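Local coordinates for protein alginate lyase (Chitinophaga sp. MD30, PDB 6KCW) that degrades alginate as a polysaccharide lyase, probably cutting the chain by beta-elimination, at residues D85-G99 with Q203-G217. Residues are numbered along the deposited sequence; the frame is centred on the assembly and turned at random.
With PO4 (phosphate ion), chain B.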
loop_
_atom_site.group_PDB
_atom_site.type_symbol
_atom_site.label_atom_id
_atom_site.label_comp_id
_atom_site.label_asym_id
_atom_site.label_seq_id
_atom_site.Cartn_x
_atom_site.Cartn_y
_atom_site.Cartn_z
ATOM N N ASP A 85 8.371 13.160 9.893
ATOM C CA ASP A 85 7.579 14.381 9.773
ATOM C C ASP A 85 6.252 13.996 9.138
ATOM O O ASP A 85 6.170 13.767 7.927
ATOM C CB ASP A 85 8.316 15.447 8.962
ATOM C CG ASP A 85 7.522 16.748 8.838
ATOM O OD1 ASP A 85 6.538 16.945 9.598
ATOM O OD2 ASP A 85 7.884 17.576 7.971
ATOM N N TRP A 86 5.209 13.931 9.968
ATOM C CA TRP A 86 3.899 13.494 9.493
ATOM C C TRP A 86 3.469 14.267 8.256
ATOM O O TRP A 86 3.034 13.679 7.262
ATOM C CB TRP A 86 2.855 13.668 10.591
ATOM C CG TRP A 86 3.012 12.808 11.803
ATOM C CD1 TRP A 86 2.994 13.226 13.098
ATOM C CD2 TRP A 86 3.150 11.381 11.842
ATOM N NE1 TRP A 86 3.120 12.159 13.938
ATOM C CE2 TRP A 86 3.220 11.011 13.195
ATOM C CE3 TRP A 86 3.221 10.382 10.864
ATOM C CZ2 TRP A 86 3.361 9.681 13.601
ATOM C CZ3 TRP A 86 3.366 9.068 11.263
ATOM C CH2 TRP A 86 3.436 8.727 12.622
ATOM N N SER A 87 3.587 15.593 8.311
ATOM C CA SER A 87 3.136 16.506 7.249
ATOM C C SER A 87 1.654 16.222 6.987
ATOM O O SER A 87 0.889 16.100 7.953
ATOM C CB SER A 87 4.054 16.388 6.047
ATOM O OG SER A 87 3.614 17.252 5.042
ATOM N N ARG A 88 1.208 16.117 5.729
ATOM C CA ARG A 88 -0.216 15.896 5.483
ATOM C C ARG A 88 -0.570 14.417 5.418
ATOM O O ARG A 88 -1.639 14.021 5.890
ATOM C CB ARG A 88 -0.665 16.598 4.196
ATOM C CG ARG A 88 -2.115 16.314 3.775
ATOM C CD ARG A 88 -3.094 17.161 4.599
ATOM N NE ARG A 88 -4.419 17.159 4.033
ATOM C CZ ARG A 88 -5.524 17.236 4.761
ATOM N NH1 ARG A 88 -5.449 17.279 6.085
ATOM N NH2 ARG A 88 -6.726 17.245 4.174
ATOM N N GLY A 89 0.307 13.587 4.870
ATOM C CA GLY A 89 0.073 12.164 4.786
ATOM C C GLY A 89 0.628 11.622 3.493
ATOM O O GLY A 89 1.314 12.313 2.748
ATOM N N GLY A 90 0.326 10.363 3.221
ATOM C CA GLY A 90 0.791 9.743 2.000
ATOM C C GLY A 90 0.477 8.262 2.036
ATOM O O GLY A 90 -0.178 7.776 2.957
ATOM N N LYS A 91 0.980 7.558 1.025
ATOM C CA LYS A 91 0.792 6.117 0.898
ATOM C C LYS A 91 1.908 5.361 1.630
ATOM O O LYS A 91 3.052 5.818 1.707
ATOM C CB LYS A 91 0.750 5.715 -0.585
ATOM C CG LYS A 91 -0.581 5.984 -1.326
ATOM C CD LYS A 91 -0.989 7.465 -1.296
ATOM C CE LYS A 91 -2.152 7.795 -2.222
ATOM N NZ LYS A 91 -2.620 9.169 -1.906
ATOM N N VAL A 92 1.565 4.185 2.157
ATOM C CA VAL A 92 2.483 3.394 2.974
ATOM C C VAL A 92 2.155 1.918 2.784
ATOM O O VAL A 92 1.004 1.544 2.583
ATOM C CB VAL A 92 2.396 3.807 4.467
ATOM C CG1 VAL A 92 0.994 3.561 5.022
ATOM C CG2 VAL A 92 3.446 3.087 5.304
ATOM N N GLY A 93 3.185 1.077 2.828
ATOM C CA GLY A 93 2.993 -0.361 2.903
ATOM C C GLY A 93 2.509 -1.012 1.614
ATOM O O GLY A 93 2.466 -0.421 0.548
ATOM N N PHE A 94 2.111 -2.268 1.759
ATOM C CA PHE A 94 1.851 -3.163 0.643
ATOM C C PHE A 94 0.355 -3.363 0.462
ATOM O O PHE A 94 -0.354 -3.677 1.422
ATOM C CB PHE A 94 2.552 -4.503 0.875
ATOM C CG PHE A 94 4.058 -4.400 0.853
ATOM C CD1 PHE A 94 4.752 -3.993 1.976
ATOM C CD2 PHE A 94 4.768 -4.692 -0.302
ATOM C CE1 PHE A 94 6.135 -3.892 1.952
ATOM C CE2 PHE A 94 6.147 -4.596 -0.335
ATOM C CZ PHE A 94 6.837 -4.188 0.786
ATOM N N GLY A 95 -0.119 -3.158 -0.768
ATOM C CA GLY A 95 -1.504 -3.373 -1.117
ATOM C C GLY A 95 -1.664 -4.122 -2.426
ATOM O O GLY A 95 -0.729 -4.771 -2.905
ATOM N N PHE A 96 -2.851 -4.026 -3.024
ATOM C CA PHE A 96 -3.186 -4.787 -4.217
ATOM C C PHE A 96 -3.889 -3.887 -5.211
ATOM O O PHE A 96 -4.462 -2.855 -4.849
ATOM C CB PHE A 96 -4.082 -5.993 -3.894
ATOM C CG PHE A 96 -3.407 -7.038 -3.039
ATOM C CD1 PHE A 96 -2.502 -7.928 -3.597
ATOM C CD2 PHE A 96 -3.682 -7.132 -1.682
ATOM C CE1 PHE A 96 -1.878 -8.893 -2.814
ATOM C CE2 PHE A 96 -3.068 -8.101 -0.893
ATOM C CZ PHE A 96 -2.170 -8.985 -1.461
ATOM N N SER A 97 -3.847 -4.305 -6.478
ATOM C CA SER A 97 -4.519 -3.612 -7.562
ATOM C C SER A 97 -5.270 -4.613 -8.426
ATOM O O SER A 97 -4.681 -5.573 -8.929
ATOM C CB SER A 97 -3.526 -2.874 -8.434
ATOM O OG SER A 97 -2.888 -3.844 -9.230
ATOM N N ILE A 98 -6.551 -4.351 -8.648
ATOM C CA ILE A 98 -7.403 -5.167 -9.504
ATOM C C ILE A 98 -7.575 -4.463 -10.844
ATOM O O ILE A 98 -7.694 -3.232 -10.898
ATOM C CB ILE A 98 -8.760 -5.428 -8.820
ATOM C CG1 ILE A 98 -8.576 -6.413 -7.666
ATOM C CG2 ILE A 98 -9.787 -5.941 -9.810
ATOM C CD1 ILE A 98 -9.862 -6.735 -6.923
ATOM N N GLY A 99 -7.560 -5.243 -11.929
ATOM C CA GLY A 99 -7.792 -4.706 -13.266
ATOM C C GLY A 99 -6.809 -3.621 -13.662
ATOM O O GLY A 99 -5.588 -3.780 -13.563
ATOM N N GLN A 203 -11.487 -7.518 -16.191
ATOM C CA GLN A 203 -10.594 -6.752 -15.333
ATOM C C GLN A 203 -10.794 -7.072 -13.850
ATOM O O GLN A 203 -10.361 -6.294 -13.001
ATOM C CB GLN A 203 -10.795 -5.255 -15.572
ATOM C CG GLN A 203 -10.370 -4.736 -16.957
ATOM C CD GLN A 203 -8.873 -4.885 -17.208
ATOM O OE1 GLN A 203 -8.091 -5.149 -16.286
ATOM N NE2 GLN A 203 -8.471 -4.733 -18.459
ATOM N N ARG A 204 -11.453 -8.187 -13.514
ATOM C CA ARG A 204 -11.841 -8.448 -12.127
ATOM C C ARG A 204 -10.722 -9.014 -11.270
ATOM O O ARG A 204 -10.864 -9.026 -10.044
ATOM C CB ARG A 204 -13.019 -9.419 -12.079
ATOM C CG ARG A 204 -12.750 -10.714 -12.813
ATOM C CD ARG A 204 -14.009 -11.553 -12.854
ATOM N NE ARG A 204 -14.323 -11.988 -11.501
ATOM C CZ ARG A 204 -14.002 -13.174 -11.003
ATOM N NH1 ARG A 204 -13.383 -14.069 -11.757
ATOM N NH2 ARG A 204 -14.307 -13.459 -9.752
ATOM N N LEU A 205 -9.621 -9.460 -11.869
ATOM C CA LEU A 205 -8.595 -10.201 -11.149
ATOM C C LEU A 205 -7.633 -9.286 -10.402
ATOM O O LEU A 205 -7.296 -8.193 -10.859
ATOM C CB LEU A 205 -7.799 -11.075 -12.116
ATOM C CG LEU A 205 -8.694 -12.092 -12.820
ATOM C CD1 LEU A 205 -7.896 -13.063 -13.666
ATOM C CD2 LEU A 205 -9.495 -12.830 -11.790
ATOM N N ILE A 206 -7.205 -9.741 -9.227
ATOM C CA ILE A 206 -6.043 -9.143 -8.587
ATOM C C ILE A 206 -4.837 -9.420 -9.469
ATOM O O ILE A 206 -4.517 -10.577 -9.767
ATOM C CB ILE A 206 -5.832 -9.700 -7.175
ATOM C CG1 ILE A 206 -7.033 -9.386 -6.292
ATOM C CG2 ILE A 206 -4.587 -9.117 -6.579
ATOM C CD1 ILE A 206 -7.581 -10.596 -5.648
ATOM N N LYS A 207 -4.167 -8.358 -9.899
ATOM C CA LYS A 207 -3.108 -8.476 -10.883
ATOM C C LYS A 207 -1.724 -8.173 -10.335
ATOM O O LYS A 207 -0.755 -8.795 -10.771
ATOM C CB LYS A 207 -3.391 -7.558 -12.077
ATOM C CG LYS A 207 -4.403 -8.144 -13.051
ATOM C CD LYS A 207 -4.667 -7.202 -14.198
ATOM C CE LYS A 207 -5.153 -7.976 -15.419
ATOM N NZ LYS A 207 -6.331 -8.858 -15.113
ATOM N N ASN A 208 -1.589 -7.237 -9.400
ATOM C CA ASN A 208 -0.265 -7.021 -8.860
ATOM C C ASN A 208 -0.349 -6.441 -7.456
ATOM O O ASN A 208 -1.388 -5.937 -7.021
ATOM C CB ASN A 208 0.600 -6.166 -9.816
ATOM C CG ASN A 208 0.075 -4.765 -10.049
ATOM O OD1 ASN A 208 -0.285 -4.051 -9.114
ATOM N ND2 ASN A 208 0.090 -4.344 -11.309
ATOM N N MET A 209 0.764 -6.576 -6.736
ATOM C CA MET A 209 0.916 -6.038 -5.394
ATOM C C MET A 209 1.559 -4.651 -5.468
ATOM O O MET A 209 2.575 -4.462 -6.148
ATOM C CB MET A 209 1.753 -6.993 -4.536
ATOM C CG MET A 209 2.071 -6.455 -3.162
ATOM S SD MET A 209 3.205 -7.474 -2.205
ATOM C CE MET A 209 4.714 -7.346 -3.151
ATOM N N THR A 210 0.951 -3.682 -4.789
ATOM C CA THR A 210 1.472 -2.329 -4.743
ATOM C C THR A 210 2.397 -2.166 -3.549
ATOM O O THR A 210 2.094 -2.616 -2.444
ATOM C CB THR A 210 0.347 -1.301 -4.643
ATOM O OG1 THR A 210 -0.388 -1.514 -3.435
ATOM C CG2 THR A 210 -0.603 -1.401 -5.846
ATOM N N PHE A 211 3.528 -1.513 -3.780
ATOM C CA PHE A 211 4.462 -1.125 -2.720
ATOM C C PHE A 211 4.679 0.372 -2.887
ATOM O O PHE A 211 5.632 0.810 -3.540
ATOM C CB PHE A 211 5.763 -1.909 -2.794
ATOM C CG PHE A 211 6.739 -1.552 -1.714
ATOM C CD1 PHE A 211 6.289 -1.082 -0.487
ATOM C CD2 PHE A 211 8.110 -1.671 -1.923
ATOM C CE1 PHE A 211 7.188 -0.744 0.510
ATOM C CE2 PHE A 211 9.015 -1.336 -0.930
ATOM C CZ PHE A 211 8.553 -0.866 0.285
ATOM N N HIS A 212 3.771 1.158 -2.317
ATOM C CA HIS A 212 3.769 2.603 -2.494
ATOM C C HIS A 212 4.170 3.272 -1.187
ATOM O O HIS A 212 3.502 3.085 -0.160
ATOM C CB HIS A 212 2.399 3.094 -2.969
ATOM C CG HIS A 212 2.052 2.653 -4.357
ATOM N ND1 HIS A 212 0.945 3.113 -5.028
ATOM C CD2 HIS A 212 2.669 1.791 -5.199
ATOM C CE1 HIS A 212 0.889 2.552 -6.223
ATOM N NE2 HIS A 212 1.921 1.741 -6.348
ATOM N N THR A 213 5.279 4.021 -1.227
ATOM C CA THR A 213 5.745 4.849 -0.114
ATOM C C THR A 213 6.022 6.233 -0.678
ATOM O O THR A 213 7.110 6.481 -1.207
ATOM C CB THR A 213 6.994 4.285 0.538
ATOM O OG1 THR A 213 6.802 2.893 0.830
ATOM C CG2 THR A 213 7.291 5.038 1.833
ATOM N N PHE A 214 5.043 7.132 -0.577
ATOM C CA PHE A 214 5.219 8.484 -1.088
ATOM C C PHE A 214 4.247 9.428 -0.395
ATOM O O PHE A 214 3.216 9.012 0.145
ATOM C CB PHE A 214 5.048 8.530 -2.607
ATOM C CG PHE A 214 3.643 8.256 -3.090
ATOM C CD1 PHE A 214 3.194 6.953 -3.281
ATOM C CD2 PHE A 214 2.786 9.314 -3.409
ATOM C CE1 PHE A 214 1.915 6.712 -3.767
ATOM C CE2 PHE A 214 1.506 9.082 -3.881
ATOM C CZ PHE A 214 1.068 7.779 -4.064
ATOM N N ARG A 215 4.614 10.706 -0.392
ATOM C CA ARG A 215 3.773 11.757 0.158
ATOM C C ARG A 215 2.797 12.259 -0.902
ATOM O O ARG A 215 3.129 12.337 -2.089
ATOM C CB ARG A 215 4.620 12.919 0.678
ATOM C CG ARG A 215 5.517 12.583 1.852
ATOM C CD ARG A 215 6.033 13.853 2.514
ATOM N NE ARG A 215 7.049 13.568 3.512
ATOM C CZ ARG A 215 6.813 13.391 4.811
ATOM N NH1 ARG A 215 5.579 13.478 5.297
ATOM N NH2 ARG A 215 7.818 13.132 5.627
ATOM N N GLY A 216 1.591 12.601 -0.468
ATOM C CA GLY A 216 0.563 13.066 -1.373
ATOM C C GLY A 216 -0.551 12.056 -1.561
ATOM O O GLY A 216 -0.398 10.897 -1.193
ATOM N N GLY A 217 -1.683 12.484 -2.113
ATOM C CA GLY A 217 -1.911 13.875 -2.457
ATOM C C GLY A 217 -1.266 14.312 -3.749
ATOM O O GLY A 217 -0.425 13.607 -4.313
HETATM P P PO4 B . -4.250 9.375 -5.369
HETATM O O1 PO4 B . -3.162 8.366 -5.634
HETATM O O2 PO4 B . -4.203 10.445 -6.440
HETATM O O3 PO4 B . -4.024 10.088 -4.055
HETATM O O4 PO4 B . -5.621 8.684 -5.425
HETATM O O HOH W 1 3.099 14.339 3.706
HETATM O O HOH W 2 0.646 2.542 -0.546
HETATM O O HOH W 3 0.728 -0.227 -1.672
#
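The carbonyl oxygen of Asp85 is gripped end-on by the guanidinium of Arg215, with NH1 2.7 Å and NH2 2.9 Å from that O. NH1 comes nearly along the C=O axis and NH2 lies on a lone pair; NH1 also reaches Trp86 O in a weak bond and donates to a water that accepts from Gly89 N, while Trp120 binds Trp86 O too. The Arg215 chain, extended from CG to NE, carries the guanidinium from the strand 206-215 to the loop ahead of strand 89-92. Where Gly90 pairs with Arg215, a side chain on Gly90 would collide with Phe214 O. The methylenes of Lys91 pass obliquely across the Phe214 ring; a bend at chi2 (58°) turns CD to within 3.5 Å of Phe214 CZ and sends NZ on to a lone pair of Gly216 O at 2.9 Å. NZ also donates to O3 of a phosphate, probably from the crystallisation liquor, that Arg117 and Tyr133 bind as well. With an alanine here, Gly216 O and the phosphate would probably lose this donor, and the Phe214 ring the cover of CG and CD. Strands 89-92 and 94-99 pair antiparallel with strand 206-215 in one curved sheet of the concanavalin-like beta-sandwich; the 85-99 chain turns a corner at Gly93, and strand 206-215 bends along with it. Past the corner, Phe94 and Phe211 form an offset stack on the face turned to the other sheet, centroids 4.1 Å apart and planes 7° from parallel. Met209 SD lies obliquely beside the Phe94 ring, 3.7 Å from CD2, and Leu74 of the other sheet packs on both. On the face that carries Lys91 and Thr210, Ser97 OG donates to Asn208 OD1 at 2.6 Å, from above the carboxamide plane. A classic beta bulge sets Lys207 and Asn208 together opposite Ser97, and beyond it Ile98 CG1 packs on Ile206 CG1.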